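Local coordinates for flagellar biosynthesis protein FlhF (Bacillus subtilis, PDB 2PX0) that binds and probably hydrolyses GTP as an SRP-family GTPase, forms a homodimer and is necessary for flagellar biosynthesis, at residues A[105-111]-A[213-219]; A[112-118]-A[218-222]; A[140-145]-A[188-193]. One frame throughout, in Å; residues are numbered along the deposited sequence.

Interaction 1: residues A[105-111]-A[213-219]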
loop_
_atom_site.group_PDB
_atom_site.type_symbol
_atom_site.label_atom_id
_atom_site.label_comp_id
_atom_site.label_asym_id
_atom_site.label_seq_id
_atom_site.Cartn_x
_atom_site.Cartn_y
_atom_site.Cartn_z
ATOM N N SER A 105 -17.262 3.136 -22.530
ATOM C CA SER A 105 -17.142 1.794 -23.086
ATOM C C SER A 105 -17.998 0.751 -22.380
ATOM O O SER A 105 -18.437 0.937 -21.244
ATOM C CB SER A 105 -15.679 1.347 -23.062
ATOM O OG SER A 105 -14.870 2.243 -23.802
ATOM N N LYS A 106 -18.222 -0.357 -23.071
ATOM C CA LYS A 106 -19.027 -1.442 -22.547
ATOM C C LYS A 106 -18.221 -2.283 -21.568
ATOM O O LYS A 106 -18.785 -2.935 -20.685
ATOM C CB LYS A 106 -19.526 -2.306 -23.707
ATOM C CG LYS A 106 -20.323 -3.535 -23.298
ATOM C CD LYS A 106 -21.036 -4.152 -24.494
ATOM C CE LYS A 106 -22.096 -3.184 -25.045
ATOM N NZ LYS A 106 -22.897 -3.769 -26.157
ATOM N N TYR A 107 -16.900 -2.259 -21.717
ATOM C CA TYR A 107 -16.031 -3.040 -20.849
ATOM C C TYR A 107 -15.096 -2.161 -20.031
ATOM O O TYR A 107 -14.336 -1.362 -20.579
ATOM C CB TYR A 107 -15.242 -4.026 -21.699
ATOM C CG TYR A 107 -16.146 -4.851 -22.583
ATOM C CD1 TYR A 107 -16.870 -5.929 -22.068
ATOM C CD2 TYR A 107 -16.325 -4.518 -23.926
ATOM C CE1 TYR A 107 -17.752 -6.650 -22.869
ATOM C CE2 TYR A 107 -17.205 -5.232 -24.733
ATOM C CZ TYR A 107 -17.915 -6.292 -24.199
ATOM O OH TYR A 107 -18.802 -6.972 -24.998
ATOM N N ILE A 108 -15.166 -2.317 -18.712
ATOM C CA ILE A 108 -14.342 -1.544 -17.791
ATOM C C ILE A 108 -13.352 -2.464 -17.080
ATOM O O ILE A 108 -13.745 -3.336 -16.304
ATOM C CB ILE A 108 -15.216 -0.845 -16.731
ATOM C CG1 ILE A 108 -16.272 0.031 -17.411
ATOM C CG2 ILE A 108 -14.348 -0.026 -15.797
ATOM C CD1 ILE A 108 -15.710 1.127 -18.304
ATOM N N VAL A 109 -12.066 -2.263 -17.342
ATOM C CA VAL A 109 -11.037 -3.093 -16.732
ATOM C C VAL A 109 -10.164 -2.360 -15.706
ATOM O O VAL A 109 -9.749 -1.213 -15.920
ATOM C CB VAL A 109 -10.138 -3.722 -17.824
ATOM C CG1 VAL A 109 -8.934 -4.421 -17.200
ATOM C CG2 VAL A 109 -10.955 -4.708 -18.644
ATOM N N LEU A 110 -9.900 -3.029 -14.586
ATOM C CA LEU A 110 -9.069 -2.459 -13.538
ATOM C C LEU A 110 -7.958 -3.422 -13.144
ATOM O O LEU A 110 -8.225 -4.544 -12.716
ATOM C CB LEU A 110 -9.889 -2.150 -12.292
ATOM C CG LEU A 110 -11.105 -1.230 -12.282
ATOM C CD1 LEU A 110 -11.131 -0.539 -10.915
ATOM C CD2 LEU A 110 -11.043 -0.201 -13.395
ATOM N N PHE A 111 -6.714 -2.986 -13.300
ATOM C CA PHE A 111 -5.579 -3.807 -12.926
ATOM C C PHE A 111 -4.674 -2.946 -12.053
ATOM O O PHE A 111 -4.806 -1.724 -12.032
ATOM C CB PHE A 111 -4.851 -4.347 -14.177
ATOM C CG PHE A 111 -4.725 -3.350 -15.299
ATOM C CD1 PHE A 111 -3.785 -2.323 -15.248
ATOM C CD2 PHE A 111 -5.561 -3.427 -16.407
ATOM C CE1 PHE A 111 -3.681 -1.393 -16.278
ATOM C CE2 PHE A 111 -5.459 -2.486 -17.453
ATOM C CZ PHE A 111 -4.519 -1.476 -17.379
ATOM N N SER A 213 -13.507 -1.616 -27.786
ATOM C CA SER A 213 -14.534 -1.863 -26.772
ATOM C C SER A 213 -14.128 -1.663 -25.303
ATOM O O SER A 213 -14.974 -1.353 -24.468
ATOM C CB SER A 213 -15.102 -3.283 -26.958
ATOM O OG SER A 213 -14.070 -4.270 -26.996
ATOM N N ILE A 214 -12.845 -1.828 -24.994
ATOM C CA ILE A 214 -12.359 -1.696 -23.622
ATOM C C ILE A 214 -11.874 -0.302 -23.199
ATOM O O ILE A 214 -11.429 0.493 -24.023
ATOM C CB ILE A 214 -11.239 -2.729 -23.355
ATOM C CG1 ILE A 214 -11.843 -4.131 -23.315
ATOM C CG2 ILE A 214 -10.539 -2.432 -22.050
ATOM C CD1 ILE A 214 -10.843 -5.220 -22.942
ATOM N N GLN A 215 -11.969 -0.027 -21.897
ATOM C CA GLN A 215 -11.546 1.244 -21.295
ATOM C C GLN A 215 -10.847 0.917 -19.959
ATOM O O GLN A 215 -11.467 1.000 -18.896
ATOM C CB GLN A 215 -12.783 2.127 -21.051
ATOM C CG GLN A 215 -12.496 3.550 -20.582
ATOM C CD GLN A 215 -13.769 4.363 -20.412
ATOM O OE1 GLN A 215 -14.612 4.406 -21.310
ATOM N NE2 GLN A 215 -13.912 5.018 -19.266
ATOM N N SER A 216 -9.562 0.560 -20.023
ATOM C CA SER A 216 -8.775 0.174 -18.846
ATOM C C SER A 216 -8.368 1.282 -17.874
ATOM O O SER A 216 -8.205 2.440 -18.260
ATOM C CB SER A 216 -7.523 -0.577 -19.291
ATOM O OG SER A 216 -6.729 0.231 -20.149
ATOM N N PHE A 217 -8.175 0.891 -16.613
ATOM C CA PHE A 217 -7.829 1.816 -15.533
ATOM C C PHE A 217 -6.742 1.267 -14.614
ATOM O O PHE A 217 -6.989 0.314 -13.878
ATOM C CB PHE A 217 -9.072 2.086 -14.693
ATOM C CG PHE A 217 -10.114 2.907 -15.394
ATOM C CD1 PHE A 217 -10.020 4.295 -15.415
ATOM C CD2 PHE A 217 -11.182 2.287 -16.041
ATOM C CE1 PHE A 217 -10.966 5.051 -16.065
ATOM C CE2 PHE A 217 -12.134 3.027 -16.695
ATOM C CZ PHE A 217 -12.029 4.420 -16.709
ATOM N N LEU A 218 -5.560 1.884 -14.628
ATOM C CA LEU A 218 -4.461 1.417 -13.796
ATOM C C LEU A 218 -4.643 1.861 -12.346
ATOM O O LEU A 218 -4.612 3.051 -12.040
ATOM C CB LEU A 218 -3.135 1.923 -14.356
ATOM C CG LEU A 218 -1.877 1.578 -13.545
ATOM C CD1 LEU A 218 -1.672 0.071 -13.448
ATOM C CD2 LEU A 218 -0.682 2.213 -14.206
ATOM N N VAL A 219 -4.814 0.899 -11.446
ATOM C CA VAL A 219 -5.043 1.209 -10.042
ATOM C C VAL A 219 -3.830 1.232 -9.115
ATOM O O VAL A 219 -3.260 0.185 -8.801
ATOM C CB VAL A 219 -6.097 0.234 -9.455
ATOM C CG1 VAL A 219 -6.180 0.373 -7.939
ATOM C CG2 VAL A 219 -7.459 0.520 -10.086
#
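Y107 to F111 and I214 to L218 run side by side as neighbouring parallel strands: the axes of 107-111 and 214-219 approach to 4.6 Å and diverge by only 21°. Q215 N to Y107 O (3.0 Å) and F217 N to V109 O (2.7 Å) are bent at the hydrogen; V219 N to F111 O (2.7 Å) is nearly straight (172°), whereas the return bonds from Y107 N to S213 O and F111 N to F217 O are weak. One face of this ribbon carries Y107, V109, F111, I214, S216 and L218. With CG turned in between its own backbone N and carbonyl carbon (chi1 40°), the F111 ring folds back over the second strand: L218 CD1 lies at the ring edge, 3.7 Å from F111 CD1, F217 O lies over one face, and S216 CB comes in obliquely. Cutting this residue down to alanine would probably open a gap beside S216 and L218 and deprive T190, which also packs on the ring, of an apolar neighbour. On the other face L110 spans two partners, setting CD2 against F217 CB and placing CD1 3.9 Å from V219 CG2, while I108 CG2 stands 3.9 Å from F217 CE2. At the strand entrance Q215, its chain extended, takes S105 N on OE1 at 3.2 Å, the donor tilted from the carbonyl plane; OE1 also accepts from H104 N, and NE2 donates to P102 O. Strand 107-112 is flanked on its far side by strand 185-189, and strand 214-221 by strand 243-247, whose Q243 and I245 pack on F217. T121 and L122 of helix 118-132 cover L110, and K177 of helix 170-179 makes a cation-pi contact with the Y107 ring.

Interaction 2: residues A[112-118]-A[218-222]. With GNP (phosphoaminophosphonic acid-guanylate ester), chain J; GNP (phosphoaminophosphonic acid-guanylate ester), chain R.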
loop_
_atom_site.group_PDB
_atom_site.type_symbol
_atom_site.label_atom_id
_atom_site.label_comp_id
_atom_site.label_asym_id
_atom_site.label_seq_id
_atom_site.Cartn_x
_atom_site.Cartn_y
_atom_site.Cartn_z
ATOM N N GLY A 112 -3.778 -3.567 -11.297
ATOM C CA GLY A 112 -2.927 -2.764 -10.448
ATOM C C GLY A 112 -2.302 -3.482 -9.278
ATOM O O GLY A 112 -2.505 -4.664 -9.056
ATOM N N SER A 113 -1.534 -2.721 -8.521
ATOM C CA SER A 113 -0.817 -3.203 -7.356
ATOM C C SER A 113 -1.667 -4.032 -6.393
ATOM O O SER A 113 -2.898 -3.989 -6.431
ATOM C CB SER A 113 -0.239 -1.997 -6.633
ATOM O OG SER A 113 -0.148 -0.903 -7.537
ATOM N N THR A 114 -0.997 -4.786 -5.528
ATOM C CA THR A 114 -1.696 -5.614 -4.567
ATOM C C THR A 114 -2.365 -4.765 -3.487
ATOM O O THR A 114 -1.828 -3.738 -3.073
ATOM C CB THR A 114 -0.738 -6.636 -3.894
ATOM O OG1 THR A 114 0.459 -5.977 -3.481
ATOM C CG2 THR A 114 -0.391 -7.751 -4.849
ATOM N N GLY A 115 -3.548 -5.205 -3.059
ATOM C CA GLY A 115 -4.305 -4.526 -2.023
ATOM C C GLY A 115 -4.587 -3.059 -2.238
ATOM O O GLY A 115 -5.010 -2.376 -1.317
ATOM N N ALA A 116 -4.367 -2.560 -3.446
ATOM C CA ALA A 116 -4.584 -1.143 -3.711
ATOM C C ALA A 116 -6.043 -0.731 -3.544
ATOM O O ALA A 116 -6.335 0.341 -3.015
ATOM C CB ALA A 116 -4.095 -0.796 -5.106
ATOM N N GLY A 117 -6.953 -1.590 -3.993
ATOM C CA GLY A 117 -8.369 -1.296 -3.884
ATOM C C GLY A 117 -9.063 -1.435 -5.220
ATOM O O GLY A 117 -9.907 -0.630 -5.580
ATOM N N LYS A 118 -8.713 -2.460 -5.973
ATOM C CA LYS A 118 -9.337 -2.644 -7.270
ATOM C C LYS A 118 -10.784 -3.082 -7.161
ATOM O O LYS A 118 -11.679 -2.440 -7.708
ATOM C CB LYS A 118 -8.573 -3.677 -8.096
ATOM C CG LYS A 118 -7.248 -3.186 -8.612
ATOM C CD LYS A 118 -6.606 -4.242 -9.475
ATOM C CE LYS A 118 -6.210 -5.430 -8.629
ATOM N NZ LYS A 118 -5.333 -5.050 -7.489
ATOM N N LEU A 218 -5.560 1.884 -14.628
ATOM C CA LEU A 218 -4.461 1.417 -13.796
ATOM C C LEU A 218 -4.643 1.861 -12.346
ATOM O O LEU A 218 -4.612 3.051 -12.040
ATOM C CB LEU A 218 -3.135 1.923 -14.356
ATOM C CG LEU A 218 -1.877 1.578 -13.545
ATOM C CD1 LEU A 218 -1.672 0.071 -13.448
ATOM C CD2 LEU A 218 -0.682 2.213 -14.206
ATOM N N VAL A 219 -4.814 0.899 -11.446
ATOM C CA VAL A 219 -5.043 1.209 -10.042
ATOM C C VAL A 219 -3.830 1.232 -9.115
ATOM O O VAL A 219 -3.260 0.185 -8.801
ATOM C CB VAL A 219 -6.097 0.234 -9.455
ATOM C CG1 VAL A 219 -6.180 0.373 -7.939
ATOM C CG2 VAL A 219 -7.459 0.520 -10.086
ATOM N N LEU A 220 -3.454 2.427 -8.660
ATOM C CA LEU A 220 -2.321 2.578 -7.747
ATOM C C LEU A 220 -2.824 3.246 -6.486
ATOM O O LEU A 220 -3.826 3.981 -6.532
ATOM C CB LEU A 220 -1.226 3.460 -8.341
ATOM C CG LEU A 220 -0.551 3.075 -9.647
ATOM C CD1 LEU A 220 0.497 4.108 -9.925
ATOM C CD2 LEU A 220 0.061 1.707 -9.571
ATOM N N SER A 221 -2.123 3.010 -5.373
ATOM C CA SER A 221 -2.506 3.580 -4.100
ATOM C C SER A 221 -1.694 4.804 -3.719
ATOM O O SER A 221 -0.479 4.835 -3.898
ATOM C CB SER A 221 -2.378 2.547 -3.008
ATOM O OG SER A 221 -2.510 3.166 -1.735
ATOM N N ALA A 222 -2.391 5.807 -3.182
ATOM C CA ALA A 222 -1.802 7.071 -2.748
ATOM C C ALA A 222 -0.856 6.901 -1.552
ATOM O O ALA A 222 -0.326 7.873 -1.007
ATOM C CB ALA A 222 -2.922 8.060 -2.405
HETATM P PG GNP J . -6.108 -7.620 -4.424
HETATM O O1G GNP J . -5.439 -8.364 -3.321
HETATM O O2G GNP J . -7.246 -8.430 -5.081
HETATM O O3G GNP J . -5.148 -7.123 -5.444
HETATM N N3B GNP J . -6.809 -6.358 -3.561
HETATM P PB GNP J . -7.723 -5.216 -4.326
HETATM O O1B GNP J . -6.902 -4.364 -5.166
HETATM O O2B GNP J . -8.868 -5.960 -4.945
HETATM O O3A GNP J . -8.156 -4.417 -2.976
HETATM P PA GNP J . -9.411 -4.603 -2.083
HETATM O O1A GNP J . -10.647 -4.180 -2.803
HETATM O O2A GNP J . -9.289 -6.015 -1.541
HETATM O "O5'" GNP J . -9.180 -3.614 -0.964
HETATM C "C5'" GNP J . -8.055 -3.775 -0.098
HETATM C "C4'" GNP J . -8.186 -2.917 1.106
HETATM O "O4'" GNP J . -8.037 -1.548 0.928
HETATM C "C3'" GNP J . -9.551 -3.105 1.834
HETATM O "O3'" GNP J . -9.369 -3.304 3.238
HETATM C "C2'" GNP J . -10.282 -1.798 1.550
HETATM O "O2'" GNP J . -11.213 -1.437 2.524
HETATM C "C1'" GNP J . -9.133 -0.848 1.467
HETATM N N9 GNP J . -9.487 0.313 0.618
HETATM C C8 GNP J . -9.818 0.244 -0.802
HETATM N N7 GNP J . -10.087 1.441 -1.256
HETATM C C5 GNP J . -9.919 2.318 -0.077
HETATM C C6 GNP J . -10.081 3.759 0.035
HETATM O O6 GNP J . -10.383 4.537 -0.783
HETATM N N1 GNP J . -9.820 4.192 1.331
HETATM C C2 GNP J . -9.462 3.252 2.293
HETATM N N2 GNP J . -9.231 3.894 3.551
HETATM N N3 GNP J . -9.305 1.987 2.266
HETATM C C4 GNP J . -9.559 1.578 0.996
HETATM P PG GNP R . -7.642 -6.358 4.396
HETATM O O1G GNP R . -8.479 -5.728 3.344
HETATM O O2G GNP R . -8.378 -7.514 5.092
HETATM O O3G GNP R . -7.139 -5.374 5.379
HETATM N N3B GNP R . -6.393 -7.036 3.450
HETATM P PB GNP R . -5.170 -7.908 4.151
HETATM O O1B GNP R . -4.277 -7.054 4.923
HETATM O O2B GNP R . -5.840 -9.054 4.817
HETATM O O3A GNP R . -4.402 -8.347 2.840
HETATM P PA GNP R . -4.391 -9.678 2.167
HETATM O O1A GNP R . -3.728 -10.681 3.029
HETATM O O2A GNP R . -5.817 -9.899 1.716
HETATM O "O5'" GNP R . -3.503 -9.429 0.944
HETATM C "C5'" GNP R . -3.896 -8.483 -0.078
HETATM C "C4'" GNP R . -3.004 -8.572 -1.274
HETATM O "O4'" GNP R . -1.650 -8.333 -1.077
HETATM C "C3'" GNP R . -3.097 -9.966 -1.981
HETATM O "O3'" GNP R . -3.318 -9.824 -3.400
HETATM C "C2'" GNP R . -1.740 -10.623 -1.665
HETATM O "O2'" GNP R . -1.304 -11.551 -2.621
HETATM C "C1'" GNP R . -0.860 -9.404 -1.575
HETATM N N9 GNP R . 0.294 -9.668 -0.677
HETATM C C8 GNP R . 0.187 -9.945 0.750
HETATM N N7 GNP R . 1.382 -10.144 1.261
HETATM C C5 GNP R . 2.307 -9.986 0.104
HETATM C C6 GNP R . 3.766 -10.098 0.044
HETATM O O6 GNP R . 4.521 -10.336 0.892
HETATM N N1 GNP R . 4.239 -9.875 -1.234
HETATM C C2 GNP R . 3.337 -9.594 -2.240
HETATM N N2 GNP R . 4.039 -9.394 -3.487
HETATM N N3 GNP R . 2.056 -9.482 -2.273
HETATM C C4 GNP R . 1.594 -9.701 -1.011
#
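K118 meets V219 with its aliphatic chain and the nucleotide with its amine. CB lies 3.4 Å from O1B of the GNP in chain J. CG rests on V219 CB at 3.7 Å, the two side chains crossing at a slant. CD passes the backbone of L110 and F111. Bends at chi3 (-68°) and chi4 (-55°) then curl the chain back, carrying CE past O1B and O3G. The amine ends inside the loop: NZ bonds O1B at 2.9 Å, O3G at 2.9 Å and G112 O at 3.3 Å, approaching G112 O from above its carbonyl plane; S113 O is a weaker fourth acceptor. One lysine thus ties the beta and gamma phosphates to the start of its own loop. O1B is gripped three times, since K118 N (2.7 Å) and G117 N (3.0 Å) point at it too. G117 has no room for a side chain, because a CB there would strike C8 of the chain J guanine. Behind the loop, A116 CB sits 3.7 Å from V219 CG1; V219 O receives a weak bond from S113 N and a CH...O contact from G112 CA, while S113 OG lies against L220 CD2. T114 faces away, its CB toward the ribose O4' of the chain R nucleotide, with OG1 bonded to K248 and E251 of the second subunit. This is the P-loop, between strand 107-112 and helix 118-132; strand 214-221 runs beside it, packed in turn on I245 and T247 of strand 243-247, with M229 and I232 of helix 226-232 against L220.

Interaction 3: residues A[140-145]-A[188-193]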
loop_
_atom_site.group_PDB
_atom_site.type_symbol
_atom_site.label_atom_id
_atom_site.label_comp_id
_atom_site.label_asym_id
_atom_site.label_seq_id
_atom_site.Cartn_x
_atom_site.Cartn_y
_atom_site.Cartn_z
ATOM N N ILE A 140 -17.379 -9.616 -14.511
ATOM C CA ILE A 140 -16.481 -10.622 -15.067
ATOM C C ILE A 140 -15.242 -10.613 -14.204
ATOM O O ILE A 140 -14.740 -9.550 -13.851
ATOM C CB ILE A 140 -16.014 -10.275 -16.495
ATOM C CG1 ILE A 140 -17.172 -10.379 -17.487
ATOM C CG2 ILE A 140 -14.866 -11.193 -16.897
ATOM C CD1 ILE A 140 -16.756 -10.108 -18.915
ATOM N N THR A 141 -14.738 -11.785 -13.858
ATOM C CA THR A 141 -13.527 -11.829 -13.056
ATOM C C THR A 141 -12.424 -12.570 -13.790
ATOM O O THR A 141 -12.674 -13.388 -14.679
ATOM C CB THR A 141 -13.737 -12.534 -11.728
ATOM O OG1 THR A 141 -14.917 -12.028 -11.097
ATOM C CG2 THR A 141 -12.537 -12.289 -10.832
ATOM N N THR A 142 -11.195 -12.266 -13.410
ATOM C CA THR A 142 -10.027 -12.894 -13.990
ATOM C C THR A 142 -9.226 -13.319 -12.789
ATOM O O THR A 142 -8.262 -14.077 -12.905
ATOM C CB THR A 142 -9.224 -11.893 -14.824
ATOM O OG1 THR A 142 -9.849 -11.757 -16.096
ATOM C CG2 THR A 142 -7.795 -12.348 -15.026
ATOM N N ASP A 143 -9.645 -12.841 -11.622
ATOM C CA ASP A 143 -8.923 -13.178 -10.413
ATOM C C ASP A 143 -9.164 -14.610 -9.987
ATOM O O ASP A 143 -10.008 -14.890 -9.127
ATOM C CB ASP A 143 -9.283 -12.236 -9.272
ATOM C CG ASP A 143 -8.413 -12.460 -8.061
ATOM O OD1 ASP A 143 -8.388 -13.597 -7.556
ATOM O OD2 ASP A 143 -7.744 -11.508 -7.618
ATOM N N THR A 144 -8.411 -15.516 -10.604
ATOM C CA THR A 144 -8.499 -16.932 -10.295
ATOM C C THR A 144 -7.481 -17.218 -9.205
ATOM O O THR A 144 -7.628 -18.170 -8.434
ATOM C CB THR A 144 -8.166 -17.780 -11.522
ATOM O OG1 THR A 144 -9.238 -17.683 -12.467
ATOM C CG2 THR A 144 -7.952 -19.241 -11.125
ATOM N N TYR A 145 -6.460 -16.371 -9.133
ATOM C CA TYR A 145 -5.412 -16.541 -8.143
ATOM C C TYR A 145 -5.864 -16.412 -6.686
ATOM O O TYR A 145 -5.967 -17.402 -5.970
ATOM C CB TYR A 145 -4.276 -15.556 -8.398
ATOM C CG TYR A 145 -3.140 -15.760 -7.427
ATOM C CD1 TYR A 145 -2.429 -16.964 -7.406
ATOM C CD2 TYR A 145 -2.817 -14.783 -6.480
ATOM C CE1 TYR A 145 -1.431 -17.194 -6.462
ATOM C CE2 TYR A 145 -1.816 -15.006 -5.532
ATOM C CZ TYR A 145 -1.134 -16.213 -5.531
ATOM O OH TYR A 145 -0.167 -16.448 -4.586
ATOM N N VAL A 188 -14.875 -5.571 -15.304
ATOM C CA VAL A 188 -13.898 -6.648 -15.169
ATOM C C VAL A 188 -12.880 -6.371 -14.069
ATOM O O VAL A 188 -12.239 -5.324 -14.058
ATOM C CB VAL A 188 -13.126 -6.858 -16.469
ATOM C CG1 VAL A 188 -12.186 -8.039 -16.314
ATOM C CG2 VAL A 188 -14.085 -7.081 -17.611
ATOM N N ASP A 189 -12.739 -7.328 -13.157
ATOM C CA ASP A 189 -11.812 -7.244 -12.025
ATOM C C ASP A 189 -10.640 -8.155 -12.403
ATOM O O ASP A 189 -10.819 -9.099 -13.174
ATOM C CB ASP A 189 -12.536 -7.732 -10.751
ATOM C CG ASP A 189 -11.698 -7.593 -9.471
ATOM O OD1 ASP A 189 -10.717 -6.820 -9.463
ATOM O OD2 ASP A 189 -12.042 -8.254 -8.455
ATOM N N THR A 190 -9.443 -7.859 -11.901
ATOM C CA THR A 190 -8.263 -8.663 -12.229
ATOM C C THR A 190 -7.451 -9.036 -10.992
ATOM O O THR A 190 -7.614 -8.439 -9.932
ATOM C CB THR A 190 -7.319 -7.920 -13.209
ATOM O OG1 THR A 190 -6.677 -6.839 -12.523
ATOM C CG2 THR A 190 -8.097 -7.368 -14.392
ATOM N N ALA A 191 -6.566 -10.018 -11.144
ATOM C CA ALA A 191 -5.725 -10.490 -10.050
ATOM C C ALA A 191 -4.610 -9.517 -9.677
ATOM O O ALA A 191 -4.021 -8.833 -10.519
ATOM C CB ALA A 191 -5.130 -11.820 -10.412
ATOM N N GLY A 192 -4.310 -9.462 -8.393
ATOM C CA GLY A 192 -3.263 -8.572 -7.942
ATOM C C GLY A 192 -1.928 -9.279 -7.838
ATOM O O GLY A 192 -1.545 -9.755 -6.764
ATOM N N ARG A 193 -1.220 -9.368 -8.959
ATOM C CA ARG A 193 0.087 -10.003 -8.970
ATOM C C ARG A 193 1.095 -8.858 -8.886
ATOM O O ARG A 193 0.743 -7.716 -9.147
ATOM C CB ARG A 193 0.283 -10.787 -10.271
ATOM C CG ARG A 193 -0.892 -11.673 -10.688
ATOM C CD ARG A 193 -0.820 -13.094 -10.141
ATOM N NE ARG A 193 -1.756 -13.974 -10.849
ATOM C CZ ARG A 193 -1.853 -15.292 -10.669
ATOM N NH1 ARG A 193 -1.065 -15.907 -9.796
ATOM N NH2 ARG A 193 -2.736 -16.001 -11.372
#
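I140 and V188 pair in parallel, their CA atoms 4.7 Å apart, and the two segments keep nearly the same heading from end to end (14° apart). D189 N donates to I140 O at 3.1 Å along a nearly straight line, and V188 CA adds a CH...O contact to that oxygen. Past this rung the ladder frays: T142 N reaches D189 O only weakly. I140 CB meets V188 CG2 at 3.9 Å, on the face where F173 of helix 170-179 packs on both. D143, at the centre of an inverse gamma turn, has its CG anti to the backbone N (chi1 -173°), which brings OD2 alongside A191, 3.3 Å from A191 CA. Farther out, R193 bends at chi2 to bring its guanidinium against Y145. Y145 CB stands over the centre of that flat group, 3.3 Å from R193 CZ, and the ring and guanidinium planes are 31° apart; Q276 of the second subunit packs on both residues. D189 OD2 accepts from T119 OG1, and the D189 side chain lies about 4 Å from the magnesium ion, while T190 OG1 bonds L110 O. D143 to R146 and D189 to R193 fit the DTxR and DTAGR motifs of SRP-type GTPases, here set at adjacent strand ends; R146 belongs to the nucleotide pocket, and G192 touches bound GNP.

In the fold
Strand 107-112 joins all three contacts: interaction 1 pairs it with 214-221, interaction 2 follows it into the P-loop, and its other edge holds strand 185-189 of interaction 3. That edge is seen in I108 O to V188 N (2.7 Å), a probable hydrogen bond. Interactions 1 and 2 share L218 and V219. The centres of the three contacts lie about 13 to 14 Å apart. Interactions 2 and 3 meet at the nucleotide site, where T114 CG2 packs 3.0 Å from G192 O and the K118 side chain lies about 5 Å from the magnesium ion that D189 also approaches. Both touch the second subunit.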